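Local coordinates for protein MarR family transcriptional regulator (Staphylococcus epidermidis, PDB 5HLI) that probably regulates transcription by binding DNA as a redox-sensing MarR-type transcriptional regulator whose activity responds to disulfide formation, at residues P55-L58 and G62-L65. The protein carries 1 engineered substitution. Sequence-based numbering, arbitrary orientation.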
ATOM      1  N   PRO A  55     -27.657  -9.629  11.002  1.00 27.50           N
ATOM      2  CA  PRO A  55     -26.540  -9.849  11.929  1.00 28.68           C
ATOM      3  C   PRO A  55     -25.606 -10.987  11.514  1.00 27.12           C
ATOM      4  O   PRO A  55     -25.861 -11.675  10.527  1.00 22.56           O
ATOM      5  CB  PRO A  55     -27.252 -10.205  13.234  1.00 27.89           C
ATOM      6  CG  PRO A  55     -28.475 -10.924  12.777  1.00 30.20           C
ATOM      7  CD  PRO A  55     -28.915 -10.190  11.530  1.00 31.63           C
ATOM      8  N   GLN A  56     -24.527 -11.159  12.275  1.00 23.19           N
ATOM      9  CA  GLN A  56     -23.596 -12.263  12.107  1.00 23.85           C
ATOM     10  C   GLN A  56     -23.103 -12.703  13.473  1.00 25.06           C
ATOM     11  O   GLN A  56     -22.960 -11.890  14.389  1.00 25.66           O
ATOM     12  CB  GLN A  56     -22.378 -11.884  11.251  1.00 20.14           C
ATOM     13  CG  GLN A  56     -22.632 -11.785   9.767  1.00 20.84           C
ATOM     14  CD  GLN A  56     -21.344 -11.625   8.994  1.00 22.38           C
ATOM     15  OE1 GLN A  56     -20.413 -12.413   9.156  1.00 22.47           O
ATOM     16  NE2 GLN A  56     -21.276 -10.597   8.158  1.00 24.33           N
ATOM     17  N   THR A  57     -22.833 -13.997  13.601  1.00 24.31           N
ATOM     18  CA  THR A  57     -22.149 -14.463  14.792  1.00 18.06           C
ATOM     19  C   THR A  57     -20.677 -14.070  14.727  1.00 21.83           C
ATOM     20  O   THR A  57     -20.143 -13.728  13.669  1.00 19.93           O
ATOM     21  CB  THR A  57     -22.285 -15.977  14.947  1.00 24.43           C
ATOM     22  OG1 THR A  57     -21.635 -16.631  13.850  1.00 24.60           O
ATOM     23  CG2 THR A  57     -23.757 -16.385  14.992  1.00 25.69           C
ATOM     24  N   LEU A  58     -20.028 -14.102  15.891  1.00 22.86           N
ATOM     25  CA  LEU A  58     -18.590 -13.871  15.945  1.00 22.32           C
ATOM     26  C   LEU A  58     -17.839 -14.853  15.051  1.00 25.60           C
ATOM     27  O   LEU A  58     -16.899 -14.469  14.344  1.00 22.46           O
ATOM     28  CB  LEU A  58     -18.116 -13.971  17.394  1.00 22.42           C
ATOM     29  CG  LEU A  58     -16.626 -14.139  17.690  1.00 35.46           C
ATOM     30  CD1 LEU A  58     -15.850 -12.941  17.219  1.00 24.70           C
ATOM     31  CD2 LEU A  58     -16.417 -14.347  19.177  1.00 36.30           C
ATOM     32  N   GLY A  62     -15.446 -14.243  11.687  1.00 21.29           N
ATOM     33  CA  GLY A  62     -14.116 -14.819  11.573  1.00 26.35           C
ATOM     34  C   GLY A  62     -13.907 -15.565  10.272  1.00 24.15           C
ATOM     35  O   GLY A  62     -12.840 -15.481   9.663  1.00 24.69           O
ATOM     36  N   ARG A  63     -14.922 -16.309   9.825  1.00 21.56           N
ATOM     37  CA  ARG A  63     -14.816 -16.997   8.540  1.00 25.35           C
ATOM     38  C   ARG A  63     -14.723 -16.002   7.389  1.00 25.72           C
ATOM     39  O   ARG A  63     -13.920 -16.185   6.467  1.00 24.35           O
ATOM     40  CB  ARG A  63     -16.004 -17.939   8.349  1.00 26.88           C
ATOM     41  CG  ARG A  63     -15.987 -19.146   9.276  1.00 32.53           C
ATOM     42  CD  ARG A  63     -17.068 -20.156   8.920  1.00 34.52           C
ATOM     43  NE  ARG A  63     -18.408 -19.689   9.263  1.00 34.99           N
ATOM     44  CZ  ARG A  63     -18.964 -19.838  10.461  1.00 40.93           C
ATOM     45  NH1 ARG A  63     -18.293 -20.436  11.436  1.00 43.32           N
ATOM     46  NH2 ARG A  63     -20.191 -19.387  10.688  1.00 32.74           N
ATOM     47  N   HIS A  64     -15.527 -14.936   7.433  1.00 23.33           N
ATOM     48  CA  HIS A  64     -15.506 -13.938   6.366  1.00 23.44           C
ATOM     49  C   HIS A  64     -14.153 -13.251   6.257  1.00 23.10           C
ATOM     50  O   HIS A  64     -13.667 -12.996   5.148  1.00 23.29           O
ATOM     51  CB  HIS A  64     -16.591 -12.891   6.601  1.00 24.40           C
ATOM     52  CG  HIS A  64     -17.970 -13.377   6.303  1.00 24.50           C
ATOM     53  ND1 HIS A  64     -19.062 -13.029   7.069  1.00 27.25           N
ATOM     54  CD2 HIS A  64     -18.440 -14.175   5.318  1.00 28.33           C
ATOM     55  CE1 HIS A  64     -20.143 -13.597   6.571  1.00 26.25           C
ATOM     56  NE2 HIS A  64     -19.793 -14.293   5.507  1.00 29.87           N
ATOM     57  N   LEU A  65     -13.540 -12.920   7.393  1.00 20.42           N
ATOM     58  CA  LEU A  65     -12.287 -12.178   7.404  1.00 23.14           C
ATOM     59  C   LEU A  65     -11.062 -13.064   7.579  1.00 22.14           C
ATOM     60  O   LEU A  65      -9.938 -12.561   7.484  1.00 20.93           O
ATOM     61  CB  LEU A  65     -12.306 -11.126   8.520  1.00 18.43           C
ATOM     62  CG  LEU A  65     -13.515 -10.190   8.562  1.00 23.54           C
ATOM     63  CD1 LEU A  65     -13.326  -9.111   9.622  1.00 22.32           C
ATOM     64  CD2 LEU A  65     -13.773  -9.573   7.202  1.00 23.18           C
TER
HETATM   65  O   HOH W   1     -21.795 -19.299  13.406  1.00 32.34           O
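Q56 and H64 bring their polar ends together from opposite directions, the carboxamide of Q56 reaching the edge of the imidazole near the ring plane. With CG beside its own backbone N (chi1 -75°), anti to the carbonyl carbon, and the chain extended beyond it, Q56 carries its amide out from the short strand 56-57 to the helix. The amide and ring planes stand almost perpendicular, 89° apart. H64 ND1 lies 2.6 Å from Q56 OE1 in a weak, strongly bent hydrogen bond, and because OE1 sits too close to the ring in the model its exact place is uncertain. The stronger partner of the buried amide is E53, whose backbone O takes a hydrogen bond from Q56 NE2; NE2 also bonds T49 OG1, and OE1 bonds S60 OG.

Next along the chain, T57 occupies the N-cap position of helix 58-65, its OG1 capping S60 N. R63 NH2 comes no nearer than 4.4 Å to T57 OG1, and a water joins them, 2.7 Å from T57 OG1 and 3.2 Å from R63 NH2. NH2 donates to this water, which lies in the guanidinium plane at its edge.

At L58 the contact passes to the backbone: G62 N donates to L58 O over 3.0 Å, an i to i+4 bond in the first turn of the helix. The CB of L58 is directed away from 62-65, and its side chain packs on L72 and L76 of helix 69-81. Strand 56-57 meanwhile pairs antiparallel with strand 97-101, one arm of the wing hairpin, as an outer strand of the three-stranded sheet. Helices 58-65 and 69-81 form the helix-turn-helix, the second probably reading DNA, and the strand and hairpin complete the winged fold of MarR-family regulators.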